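Local coordinates for protein putative dioxygenase (1H-3-hydroxy-4-oxoquinaldine 2,4-dioxygenase) (Mycobacteroides abscessus subsp. abscessus, PDB 6RA3) that cleaves the ring of the Pseudomonas quinolone signal PQS with dioxygen, giving N-octanoylanthranilate and carbon monoxide, on an alpha/beta-hydrolase fold, at residues R129-V132 against A133-G137; T160-A163 against V164-V168; P197-R200 against M201-L204; D227-A230 against A231-P234. All blocks are in the same frame, centred on the assembly; numbering follows the deposited sequence.

In the fold
All four contacts are local, each within one helix or its cap, and they follow one another along the chain of this alpha/beta-hydrolase fold. Contacts 1 and 2, with centres 25 Å apart, both approach the active site: the side chain of Phe131 lies about 3 Å from that of the substrate-binding His97, and the side chain of Val164 about 7 Å from that of the active-site His246. Contacts 3 and 4 have centres 13 Å apart and touch: Glu202 packs against Phe229 and His233, and its OE1 forms a long, weak ion pair with Arg232 NH1 at 3.4 Å. Pro197 of contact 3 comes within about 7 Å of His97, side chain to side chain; contact 4 lies away from both histidines.

Contact 1 of 4, residues R129-V132 against A133-G137; sequences REFV and AALHG
Helix 129-137 of the alpha/beta-hydrolase fold brings Phe131 and Leu135, one turn apart, onto the side that meets helix 177-194, where the ring of Phe131 also meets that of His97, the substrate-binding histidine. Leu135 CG sits over the centre of the Phe131 ring, 4.3 Å from the centroid and 10° off the ring normal, a CH-pi contact. Both methyls of Leu135 reach the same ring: CD1 is 4.0 Å from Phe131 CE2, and CD2 is 4.0 Å from Phe131 CZ. A chi1 of -170° puts CG of Phe131 beside the carbonyl carbon, on the side where Leu135 follows one turn later. Ile187 of helix 177-194 touches both side chains.

The backbone bond beneath this pair, Leu135 N to Phe131 O, is 2.8 Å long, with an N-H...O angle of 162°. One residue on, Val132 and His136 run side by side and point the same way. The imidazole of His136 is anchored outside the helix, since its NE2 is hydrogen-bonded to Asp188. One face of that ring lies over Val132 O, and its CE1 meets Val132 CG1 at 3.6 Å.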
ATOM      1  N   ARG A 129       3.952  40.011  -4.576  1.00 55.00           N
ATOM      2  CA  ARG A 129       4.650  39.868  -5.846  1.00 58.30           C
ATOM      3  C   ARG A 129       5.825  38.907  -5.746  1.00 55.53           C
ATOM      4  O   ARG A 129       6.257  38.377  -6.772  1.00 55.77           O
ATOM      5  CB  ARG A 129       5.135  41.224  -6.358  1.00 60.60           C
ATOM      6  CG  ARG A 129       4.025  42.234  -6.590  1.00 58.48           C
ATOM      7  CD  ARG A 129       3.028  41.745  -7.619  1.00 59.75           C
ATOM      8  NE  ARG A 129       3.659  41.443  -8.900  1.00 57.70           N
ATOM      9  CZ  ARG A 129       3.066  40.763  -9.878  1.00 60.22           C
ATOM     10  NH1 ARG A 129       1.825  40.300  -9.711  1.00 57.16           N
ATOM     11  NH2 ARG A 129       3.714  40.528 -11.018  1.00 57.29           N
ATOM     12  N   GLU A 130       6.361  38.690  -4.547  1.00 50.82           N
ATOM     13  CA  GLU A 130       7.375  37.660  -4.377  1.00 58.48           C
ATOM     14  C   GLU A 130       6.778  36.277  -4.622  1.00 58.98           C
ATOM     15  O   GLU A 130       7.386  35.437  -5.289  1.00 52.64           O
ATOM     16  CB  GLU A 130       7.976  37.750  -2.973  1.00 58.06           C
ATOM     17  CG  GLU A 130       9.485  37.841  -2.945  1.00 73.51           C
ATOM     18  CD  GLU A 130      10.061  37.453  -1.596  1.00 87.31           C
ATOM     19  OE1 GLU A 130       9.528  36.493  -0.996  1.00 58.19           O
ATOM     20  OE2 GLU A 130      11.038  38.101  -1.143  1.00 69.00           O
ATOM     21  N   PHE A 131       5.580  36.033  -4.090  1.00 54.48           N
ATOM     22  CA  PHE A 131       4.885  34.771  -4.317  1.00 52.40           C
ATOM     23  C   PHE A 131       4.609  34.562  -5.800  1.00 52.29           C
ATOM     24  O   PHE A 131       4.920  33.495  -6.346  1.00 48.09           O
ATOM     25  CB  PHE A 131       3.582  34.756  -3.508  1.00 49.69           C
ATOM     26  CG  PHE A 131       2.879  33.417  -3.455  1.00 37.34           C
ATOM     27  CD1 PHE A 131       3.538  32.269  -3.022  1.00 40.18           C
ATOM     28  CD2 PHE A 131       1.537  33.332  -3.772  1.00 42.31           C
ATOM     29  CE1 PHE A 131       2.871  31.062  -2.938  1.00 37.56           C
ATOM     30  CE2 PHE A 131       0.861  32.111  -3.703  1.00 44.16           C
ATOM     31  CZ  PHE A 131       1.536  30.986  -3.282  1.00 40.19           C
ATOM     32  N   VAL A 132       4.020  35.572  -6.471  1.00 46.53           N
ATOM     33  CA  VAL A 132       3.729  35.458  -7.901  1.00 51.88           C
ATOM     34  C   VAL A 132       5.013  35.205  -8.680  1.00 50.69           C
ATOM     35  O   VAL A 132       5.013  34.463  -9.675  1.00 43.24           O
ATOM     36  CB  VAL A 132       2.993  36.709  -8.424  1.00 47.25           C
ATOM     37  CG1 VAL A 132       2.825  36.619  -9.949  1.00 46.84           C
ATOM     38  CG2 VAL A 132       1.628  36.843  -7.763  1.00 43.78           C
ATOM     39  N   ALA A 133       6.127  35.787  -8.216  1.00 55.21           N
ATOM     40  CA  ALA A 133       7.433  35.554  -8.829  1.00 59.29           C
ATOM     41  C   ALA A 133       7.836  34.082  -8.754  1.00 47.22           C
ATOM     42  O   ALA A 133       8.386  33.538  -9.716  1.00 39.73           O
ATOM     43  CB  ALA A 133       8.493  36.420  -8.141  1.00 60.06           C
ATOM     44  N   ALA A 134       7.591  33.428  -7.611  1.00 43.65           N
ATOM     45  CA  ALA A 134       7.922  32.009  -7.475  1.00 46.64           C
ATOM     46  C   ALA A 134       6.928  31.120  -8.212  1.00 44.47           C
ATOM     47  O   ALA A 134       7.320  30.082  -8.745  1.00 43.45           O
ATOM     48  CB  ALA A 134       7.990  31.603  -6.004  1.00 41.00           C
ATOM     49  N   LEU A 135       5.646  31.508  -8.245  1.00 39.04           N
ATOM     50  CA  LEU A 135       4.647  30.768  -9.006  1.00 42.69           C
ATOM     51  C   LEU A 135       5.026  30.660 -10.480  1.00 46.45           C
ATOM     52  O   LEU A 135       4.578  29.736 -11.176  1.00 38.04           O
ATOM     53  CB  LEU A 135       3.279  31.439  -8.876  1.00 35.20           C
ATOM     54  CG  LEU A 135       2.527  31.417  -7.537  1.00 46.93           C
ATOM     55  CD1 LEU A 135       1.180  32.136  -7.646  1.00 44.74           C
ATOM     56  CD2 LEU A 135       2.302  29.981  -7.030  1.00 44.57           C
ATOM     57  N   HIS A 136       5.808  31.617 -10.985  1.00 48.48           N
ATOM     58  CA  HIS A 136       6.309  31.577 -12.351  1.00 42.32           C
ATOM     59  C   HIS A 136       7.611  30.799 -12.439  1.00 38.43           C
ATOM     60  O   HIS A 136       7.840  30.075 -13.413  1.00 40.83           O
ATOM     61  CB  HIS A 136       6.495  33.009 -12.872  1.00 47.65           C
ATOM     62  CG  HIS A 136       5.209  33.763 -13.033  1.00 47.61           C
ATOM     63  ND1 HIS A 136       5.144  35.141 -13.036  1.00 63.27           N
ATOM     64  CD2 HIS A 136       3.938  33.327 -13.190  1.00 44.25           C
ATOM     65  CE1 HIS A 136       3.886  35.520 -13.192  1.00 61.62           C
ATOM     66  NE2 HIS A 136       3.135  34.437 -13.288  1.00 52.66           N
ATOM     67  N   GLY A 137       8.460  30.908 -11.419  1.00 39.79           N
ATOM     68  CA  GLY A 137       9.709  30.168 -11.424  1.00 43.04           C
ATOM     69  C   GLY A 137       9.497  28.663 -11.468  1.00 40.32           C
ATOM     70  O   GLY A 137      10.273  27.938 -12.088  1.00 41.19           O
TER

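Contact 2 of 4, residues T160-A163 against V164-V168; sequences TNQA and VLDHV
With CG anti to the backbone N (chi1 -180°) and the amide turned by a chi2 of -74°, Asn161, the N-cap of helix 162-170, brings its OD1 back to Val164 in the first turn. There OD1 accepts from Val164 N at 2.8 Å; the N-H...O angle is 161° and the donor lies in the carbonyl plane. The cap thus satisfies an amide of the first turn that has no preceding helical carbonyl to pair with. The same oxygen touches Val164 CG2 at 3.4 Å, the two side chains crossing at about a right angle.

The regular helical bonds start at this residue too, Leu165 N meeting Asn161 O at 2.9 Å. On the solvent side Gln162, bent at chi2, crosses Asp166 at a slant. Gln162 CG approaches Asp166 OD2 at 3.7 Å, while Gln162 NE2 stands 3.6 Å from Asp166 OD1, which has a long, weak ion pair with Arg169.

Val164 packs against Thr245, Phe247 and Leu156, about 7 Å from the side chain of His246, and His167 NE2 is hydrogen-bonded to His33. Leu165 also packs on Leu156, while its CD1 comes to 4.0 Å from Gln162 OE1.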
ATOM      1  N   THR A 160      12.670  22.630  13.619  1.00 48.89           N
ATOM      2  CA  THR A 160      13.235  21.317  13.935  1.00 54.14           C
ATOM      3  C   THR A 160      12.150  20.263  14.166  1.00 47.66           C
ATOM      4  O   THR A 160      12.461  19.145  14.600  1.00 47.33           O
ATOM      5  CB  THR A 160      14.180  21.373  15.159  1.00 50.10           C
ATOM      6  OG1 THR A 160      13.481  21.855  16.316  1.00 55.21           O
ATOM      7  CG2 THR A 160      15.390  22.269  14.887  1.00 48.21           C
ATOM      8  N   ASN A 161      10.887  20.582  13.882  1.00 49.99           N
ATOM      9  CA  ASN A 161       9.796  19.622  14.028  1.00 53.04           C
ATOM     10  C   ASN A 161       9.988  18.411  13.104  1.00 52.49           C
ATOM     11  O   ASN A 161       9.930  18.537  11.877  1.00 50.24           O
ATOM     12  CB  ASN A 161       8.463  20.321  13.747  1.00 52.96           C
ATOM     13  CG  ASN A 161       7.290  19.400  13.885  1.00 57.80           C
ATOM     14  OD1 ASN A 161       7.056  18.553  13.023  1.00 57.15           O
ATOM     15  ND2 ASN A 161       6.527  19.562  14.961  1.00 58.77           N
ATOM     16  N   GLN A 162      10.213  17.228  13.683  1.00 55.99           N
ATOM     17  CA  GLN A 162      10.549  16.051  12.880  1.00 52.38           C
ATOM     18  C   GLN A 162       9.409  15.652  11.945  1.00 51.51           C
ATOM     19  O   GLN A 162       9.666  15.212  10.820  1.00 51.48           O
ATOM     20  CB  GLN A 162      10.933  14.888  13.804  1.00 51.63           C
ATOM     21  CG  GLN A 162      11.784  13.788  13.162  1.00 55.66           C
ATOM     22  CD  GLN A 162      13.135  14.295  12.670  1.00 82.28           C
ATOM     23  OE1 GLN A 162      13.451  15.483  12.795  1.00 70.17           O
ATOM     24  NE2 GLN A 162      13.939  13.393  12.107  1.00 94.18           N
ATOM     25  N   ALA A 163       8.152  15.818  12.372  1.00 48.67           N
ATOM     26  CA  ALA A 163       7.021  15.531  11.490  1.00 52.71           C
ATOM     27  C   ALA A 163       7.064  16.398  10.233  1.00 50.94           C
ATOM     28  O   ALA A 163       6.901  15.894   9.115  1.00 42.91           O
ATOM     29  CB  ALA A 163       5.692  15.734  12.235  1.00 44.40           C
ATOM     30  N   VAL A 164       7.250  17.710  10.399  1.00 49.22           N
ATOM     31  CA  VAL A 164       7.262  18.615   9.250  1.00 59.57           C
ATOM     32  C   VAL A 164       8.487  18.346   8.377  1.00 53.04           C
ATOM     33  O   VAL A 164       8.379  18.222   7.152  1.00 41.14           O
ATOM     34  CB  VAL A 164       7.200  20.085   9.710  1.00 59.76           C
ATOM     35  CG1 VAL A 164       7.314  21.045   8.517  1.00 64.38           C
ATOM     36  CG2 VAL A 164       5.901  20.358  10.416  1.00 59.94           C
ATOM     37  N   LEU A 165       9.662  18.222   8.995  1.00 48.27           N
ATOM     38  CA  LEU A 165      10.866  17.906   8.239  1.00 50.39           C
ATOM     39  C   LEU A 165      10.708  16.608   7.461  1.00 50.17           C
ATOM     40  O   LEU A 165      10.972  16.567   6.255  1.00 45.03           O
ATOM     41  CB  LEU A 165      12.068  17.812   9.171  1.00 47.15           C
ATOM     42  CG  LEU A 165      12.577  19.135   9.730  1.00 44.18           C
ATOM     43  CD1 LEU A 165      13.758  18.852  10.610  1.00 43.95           C
ATOM     44  CD2 LEU A 165      12.935  20.124   8.614  1.00 46.55           C
ATOM     45  N   ASP A 166      10.302  15.527   8.142  1.00 46.20           N
ATOM     46  CA  ASP A 166      10.173  14.236   7.472  1.00 43.56           C
ATOM     47  C   ASP A 166       9.176  14.312   6.321  1.00 43.04           C
ATOM     48  O   ASP A 166       9.412  13.742   5.249  1.00 47.07           O
ATOM     49  CB  ASP A 166       9.762  13.156   8.477  1.00 46.29           C
ATOM     50  CG  ASP A 166      10.945  12.613   9.272  1.00 50.78           C
ATOM     51  OD1 ASP A 166      12.097  12.994   8.991  1.00 47.94           O
ATOM     52  OD2 ASP A 166      10.723  11.800  10.182  1.00 47.74           O
ATOM     53  N   HIS A 167       8.071  15.036   6.507  1.00 42.03           N
ATOM     54  CA  HIS A 167       7.043  15.113   5.473  1.00 40.37           C
ATOM     55  C   HIS A 167       7.557  15.822   4.225  1.00 48.36           C
ATOM     56  O   HIS A 167       7.251  15.414   3.094  1.00 43.76           O
ATOM     57  CB  HIS A 167       5.837  15.837   6.022  1.00 38.58           C
ATOM     58  CG  HIS A 167       4.763  16.080   5.016  1.00 37.97           C
ATOM     59  ND1 HIS A 167       3.818  15.130   4.693  1.00 40.24           N
ATOM     60  CD2 HIS A 167       4.458  17.177   4.288  1.00 35.16           C
ATOM     61  CE1 HIS A 167       3.000  15.625   3.782  1.00 41.89           C
ATOM     62  NE2 HIS A 167       3.362  16.869   3.529  1.00 37.97           N
ATOM     63  N   VAL A 168       8.333  16.890   4.414  1.00 44.71           N
ATOM     64  CA  VAL A 168       8.847  17.667   3.288  1.00 51.90           C
ATOM     65  C   VAL A 168      10.000  16.936   2.598  1.00 46.45           C
ATOM     66  O   VAL A 168      10.055  16.876   1.361  1.00 41.68           O
ATOM     67  CB  VAL A 168       9.275  19.062   3.787  1.00 49.94           C
ATOM     68  CG1 VAL A 168       9.967  19.838   2.675  1.00 53.39           C
ATOM     69  CG2 VAL A 168       8.079  19.822   4.290  1.00 42.36           C
TER

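Contact 3 of 4, residues P197-R200 against M201-L204; sequences PMRR and MEAL
The shortest secure backbone bond of helix 197-202, a short helix of the alpha/beta-hydrolase fold, runs from Met201 N to Pro197 O at 2.8 Å, with an N-H...O angle of 152°. Glu202 N follows to Met198 O at 2.9 Å. Ala203 N is shared by Arg199 O, 3.1 Å away, and by Arg200 O in a weak second bond. Here the helix ends: Ala203 is already loop, and Leu204 N turns back to Met201 O at 3.0 Å.

The Pro197 carbonyl is crowded by the side chain of the residue it binds, Met201 CG standing 3.2 Å from Pro197 O. Beyond CG the chain of Met201 bends at chi3 (-116°), which turns CE back toward the preceding turn; it meets Met198 CG at 4.1 Å, the two side chains crossing obliquely. Met124 touches both methionines, and Phe229 of helix 221-232 touches Met198.

Arg200 has CG anti to its backbone N and a chain bent at chi2 (-78°), which brings the guanidinium to Ala203 and Leu204. Its NH2 forms salt bridges with Glu104 and Asp107 of helix 99-109, and Trp194 adds a cation-pi contact. Those acids would probably favour the charged guanidinium in its buried setting. A water at the guanidinium edge bridges Arg200 NH1 and Ala203 O, though its 2.5 Å distance to NH1 is doubtfully short. One guanidinium face receives Leu204 CD2, 3.9 Å from Arg200 NH1.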
ATOM      1  N   PRO A 197      -8.454  35.156  -1.325  1.00 41.90           N
ATOM      2  CA  PRO A 197      -9.454  34.185  -0.828  1.00 47.45           C
ATOM      3  C   PRO A 197     -10.594  34.834  -0.040  1.00 46.82           C
ATOM      4  O   PRO A 197     -11.733  34.343  -0.074  1.00 41.44           O
ATOM      5  CB  PRO A 197      -8.621  33.249   0.059  1.00 48.78           C
ATOM      6  CG  PRO A 197      -7.176  33.608  -0.172  1.00 49.24           C
ATOM      7  CD  PRO A 197      -7.158  35.029  -0.636  1.00 46.48           C
ATOM      8  N   MET A 198     -10.322  35.932   0.672  1.00 52.49           N
ATOM      9  CA  MET A 198     -11.390  36.621   1.397  1.00 50.96           C
ATOM     10  C   MET A 198     -12.438  37.167   0.441  1.00 54.68           C
ATOM     11  O   MET A 198     -13.647  37.060   0.701  1.00 50.63           O
ATOM     12  CB  MET A 198     -10.804  37.732   2.249  1.00 45.11           C
ATOM     13  CG  MET A 198     -10.015  37.202   3.439  1.00 49.08           C
ATOM     14  SD  MET A 198      -9.311  38.497   4.464  1.00 44.36           S
ATOM     15  CE  MET A 198      -9.004  37.683   6.047  1.00 44.91           C
ATOM     16  N   ARG A 199     -12.001  37.738  -0.684  1.00 53.89           N
ATOM     17  CA  ARG A 199     -12.957  38.171  -1.693  1.00 57.79           C
ATOM     18  C   ARG A 199     -13.698  36.977  -2.279  1.00 54.28           C
ATOM     19  O   ARG A 199     -14.914  37.045  -2.526  1.00 47.93           O
ATOM     20  CB  ARG A 199     -12.244  38.988  -2.776  1.00 60.72           C
ATOM     21  CG  ARG A 199     -11.875  40.401  -2.302  1.00 63.66           C
ATOM     22  CD  ARG A 199     -11.084  41.194  -3.339  1.00 75.86           C
ATOM     23  NE  ARG A 199     -11.863  41.496  -4.544  1.00 86.28           N
ATOM     24  CZ  ARG A 199     -12.831  42.413  -4.615  1.00 92.17           C
ATOM     25  NH1 ARG A 199     -13.165  43.122  -3.541  1.00 99.45           N
ATOM     26  NH2 ARG A 199     -13.478  42.614  -5.758  1.00 96.05           N
ATOM     27  N   ARG A 200     -12.997  35.857  -2.487  1.00 54.52           N
ATOM     28  CA  ARG A 200     -13.704  34.650  -2.905  1.00 48.23           C
ATOM     29  C   ARG A 200     -14.783  34.288  -1.880  1.00 44.48           C
ATOM     30  O   ARG A 200     -15.927  33.983  -2.251  1.00 40.14           O
ATOM     31  CB  ARG A 200     -12.719  33.490  -3.124  1.00 42.64           C
ATOM     32  CG  ARG A 200     -13.269  32.374  -4.046  1.00 42.36           C
ATOM     33  CD  ARG A 200     -14.261  31.417  -3.345  1.00 41.12           C
ATOM     34  NE  ARG A 200     -14.965  30.550  -4.300  1.00 38.78           N
ATOM     35  CZ  ARG A 200     -16.199  30.759  -4.754  1.00 44.32           C
ATOM     36  NH1 ARG A 200     -16.907  31.798  -4.325  1.00 39.19           N
ATOM     37  NH2 ARG A 200     -16.730  29.923  -5.641  1.00 44.51           N
ATOM     38  N   MET A 201     -14.452  34.366  -0.584  1.00 40.72           N
ATOM     39  CA  MET A 201     -15.426  34.020   0.465  1.00 49.83           C
ATOM     40  C   MET A 201     -16.647  34.942   0.456  1.00 53.82           C
ATOM     41  O   MET A 201     -17.784  34.480   0.653  1.00 44.18           O
ATOM     42  CB  MET A 201     -14.768  34.066   1.837  1.00 48.67           C
ATOM     43  CG  MET A 201     -13.704  33.011   2.031  1.00 47.43           C
ATOM     44  SD  MET A 201     -13.137  32.931   3.707  1.00 48.49           S
ATOM     45  CE  MET A 201     -11.425  33.396   3.720  1.00 42.08           C
ATOM     46  N   GLU A 202     -16.430  36.255   0.265  1.00 53.38           N
ATOM     47  CA  GLU A 202     -17.550  37.191   0.237  1.00 47.81           C
ATOM     48  C   GLU A 202     -18.445  36.964  -0.971  1.00 51.48           C
ATOM     49  O   GLU A 202     -19.618  37.364  -0.950  1.00 47.92           O
ATOM     50  CB  GLU A 202     -17.047  38.637   0.256  1.00 50.09           C
ATOM     51  CG  GLU A 202     -16.136  38.983   1.443  1.00 55.07           C
ATOM     52  CD  GLU A 202     -15.733  40.464   1.474  1.00 64.73           C
ATOM     53  OE1 GLU A 202     -16.588  41.307   1.816  1.00 77.36           O
ATOM     54  OE2 GLU A 202     -14.562  40.785   1.160  1.00 66.30           O
ATOM     55  N   ALA A 203     -17.933  36.314  -2.014  1.00 47.99           N
ATOM     56  CA  ALA A 203     -18.754  35.978  -3.166  1.00 45.77           C
ATOM     57  C   ALA A 203     -19.608  34.727  -2.956  1.00 47.27           C
ATOM     58  O   ALA A 203     -20.364  34.354  -3.863  1.00 45.25           O
ATOM     59  CB  ALA A 203     -17.860  35.800  -4.389  1.00 45.37           C
ATOM     60  N   LEU A 204     -19.519  34.070  -1.796  1.00 54.67           N
ATOM     61  CA  LEU A 204     -20.292  32.850  -1.561  1.00 46.25           C
ATOM     62  C   LEU A 204     -21.769  33.174  -1.445  1.00 46.10           C
ATOM     63  O   LEU A 204     -22.158  34.049  -0.665  1.00 53.38           O
ATOM     64  CB  LEU A 204     -19.812  32.152  -0.287  1.00 50.01           C
ATOM     65  CG  LEU A 204     -18.458  31.446  -0.380  1.00 53.15           C
ATOM     66  CD1 LEU A 204     -17.913  31.146   1.001  1.00 44.15           C
ATOM     67  CD2 LEU A 204     -18.571  30.177  -1.237  1.00 47.33           C
TER
HETATM   68  O   HOH W   1     -19.201  32.156  -5.280  1.00 42.79           O

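Contact 4 of 4, residues D227-A230 against A231-P234; sequences DDFA and ARHP
Phe229 lies beneath the imidazole of His233, whose ND1 stands 3.6 Å above the centre of the phenyl ring. The ring planes are inclined by 39° with centroids 4.5 Å apart, an oblique overlap. Phe229 CG is anti to the backbone N, carrying the ring toward the C-terminal end of helix 221-232, in the beta-alpha-beta unit between strands 209-214 and 236-240. His233 is the first residue to leave helical geometry, and its ND1 still reaches Phe229 O in a weak bond of 3.4 Å. The sound bond of Arg232 N is to Asp228 O at 3.2 Å; Phe229 O takes a weak second branch from it, and another weak bond from His233 N.

On the edge of the phenyl ring lies Arg232: its NH2 is 3.5 Å from Phe229 CD1, near the ring plane, while CD1 itself stands over a face of the guanidinium. The two planes are 84° apart. A bend at chi3 (-87°) brings Arg232 NE to Asp228 OD1 at 3.0 Å, forming a salt bridge, and NH2 adds a weaker bond to the same oxygen.

Phe229 also packs edge-to-face on Phe236 and touches Met198 and Glu202 of helix 197-202. The carboxylates of Asp228 and, through a long, weak ion pair to NH1, of Glu202 probably hold Arg232 charged beside the Phe229 edge.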
ATOM      1  N   ASP A 227      -9.442  40.065  11.961  1.00 55.78           N
ATOM      2  CA  ASP A 227     -10.356  40.779  12.860  1.00 54.81           C
ATOM      3  C   ASP A 227     -11.373  41.572  12.068  1.00 53.78           C
ATOM      4  O   ASP A 227     -12.582  41.482  12.294  1.00 47.34           O
ATOM      5  CB  ASP A 227      -9.571  41.730  13.767  1.00 62.96           C
ATOM      6  CG  ASP A 227      -8.642  41.007  14.701  1.00 64.49           C
ATOM      7  OD1 ASP A 227      -9.027  39.896  15.124  1.00 71.62           O
ATOM      8  OD2 ASP A 227      -7.546  41.532  15.023  1.00 54.75           O
ATOM      9  N   ASP A 228     -10.860  42.378  11.138  1.00 54.27           N
ATOM     10  CA  ASP A 228     -11.677  43.184  10.247  1.00 54.92           C
ATOM     11  C   ASP A 228     -12.658  42.317   9.478  1.00 54.43           C
ATOM     12  O   ASP A 228     -13.856  42.616   9.406  1.00 52.30           O
ATOM     13  CB  ASP A 228     -10.733  43.937   9.301  1.00 60.91           C
ATOM     14  CG  ASP A 228     -11.404  45.059   8.548  1.00 63.32           C
ATOM     15  OD1 ASP A 228     -12.499  44.848   7.963  1.00 75.93           O
ATOM     16  OD2 ASP A 228     -10.804  46.162   8.532  1.00 72.46           O
ATOM     17  N   PHE A 229     -12.160  41.228   8.885  1.00 58.81           N
ATOM     18  CA  PHE A 229     -13.044  40.323   8.161  1.00 55.81           C
ATOM     19  C   PHE A 229     -14.016  39.642   9.122  1.00 46.03           C
ATOM     20  O   PHE A 229     -15.213  39.532   8.834  1.00 42.20           O
ATOM     21  CB  PHE A 229     -12.206  39.297   7.382  1.00 52.59           C
ATOM     22  CG  PHE A 229     -12.940  38.671   6.237  1.00 53.59           C
ATOM     23  CD1 PHE A 229     -13.082  39.345   5.034  1.00 55.23           C
ATOM     24  CD2 PHE A 229     -13.508  37.414   6.367  1.00 54.56           C
ATOM     25  CE1 PHE A 229     -13.780  38.785   3.979  1.00 57.06           C
ATOM     26  CE2 PHE A 229     -14.200  36.844   5.327  1.00 53.43           C
ATOM     27  CZ  PHE A 229     -14.339  37.529   4.121  1.00 60.97           C
ATOM     28  N   ALA A 230     -13.524  39.233  10.294  1.00 40.45           N
ATOM     29  CA  ALA A 230     -14.376  38.543  11.262  1.00 49.87           C
ATOM     30  C   ALA A 230     -15.443  39.468  11.839  1.00 51.62           C
ATOM     31  O   ALA A 230     -16.560  39.019  12.127  1.00 46.43           O
ATOM     32  CB  ALA A 230     -13.520  37.952  12.386  1.00 48.66           C
ATOM     33  N   ALA A 231     -15.121  40.760  12.010  1.00 53.34           N
ATOM     34  CA  ALA A 231     -16.109  41.732  12.479  1.00 46.74           C
ATOM     35  C   ALA A 231     -17.207  41.986  11.453  1.00 47.39           C
ATOM     36  O   ALA A 231     -18.356  42.232  11.837  1.00 47.93           O
ATOM     37  CB  ALA A 231     -15.411  43.031  12.843  1.00 43.89           C
ATOM     38  N   ARG A 232     -16.885  41.925  10.155  1.00 46.59           N
ATOM     39  CA  ARG A 232     -17.883  42.142   9.106  1.00 52.10           C
ATOM     40  C   ARG A 232     -18.809  40.948   8.924  1.00 54.80           C
ATOM     41  O   ARG A 232     -19.951  41.110   8.476  1.00 53.33           O
ATOM     42  CB  ARG A 232     -17.200  42.412   7.762  1.00 59.01           C
ATOM     43  CG  ARG A 232     -16.727  43.827   7.498  1.00 62.45           C
ATOM     44  CD  ARG A 232     -16.033  43.893   6.122  1.00 75.47           C
ATOM     45  NE  ARG A 232     -14.602  43.551   6.190  1.00 83.33           N
ATOM     46  CZ  ARG A 232     -13.873  43.084   5.173  1.00 80.68           C
ATOM     47  NH1 ARG A 232     -14.428  42.869   3.979  1.00 77.11           N
ATOM     48  NH2 ARG A 232     -12.577  42.812   5.356  1.00 69.37           N
ATOM     49  N   HIS A 233     -18.322  39.746   9.206  1.00 59.99           N
ATOM     50  CA  HIS A 233     -18.976  38.510   8.777  1.00 59.74           C
ATOM     51  C   HIS A 233     -19.076  37.573   9.973  1.00 54.49           C
ATOM     52  O   HIS A 233     -18.038  37.033  10.413  1.00 46.09           O
ATOM     53  CB  HIS A 233     -18.203  37.837   7.642  1.00 57.29           C
ATOM     54  CG  HIS A 233     -18.140  38.650   6.381  1.00 62.01           C
ATOM     55  ND1 HIS A 233     -17.014  39.348   6.003  1.00 54.72           N
ATOM     56  CD2 HIS A 233     -19.062  38.871   5.414  1.00 62.10           C
ATOM     57  CE1 HIS A 233     -17.243  39.964   4.858  1.00 55.76           C
ATOM     58  NE2 HIS A 233     -18.476  39.685   4.474  1.00 54.60           N
ATOM     59  N   PRO A 234     -20.273  37.378  10.538  1.00 58.84           N
ATOM     60  CA  PRO A 234     -20.407  36.434  11.662  1.00 56.56           C
ATOM     61  C   PRO A 234     -19.897  35.035  11.350  1.00 51.97           C
ATOM     62  O   PRO A 234     -19.370  34.376  12.249  1.00 47.52           O
ATOM     63  CB  PRO A 234     -21.921  36.432  11.936  1.00 51.74           C
ATOM     64  CG  PRO A 234     -22.389  37.775  11.457  1.00 54.56           C
ATOM     65  CD  PRO A 234     -21.548  38.055  10.231  1.00 54.93           C
TER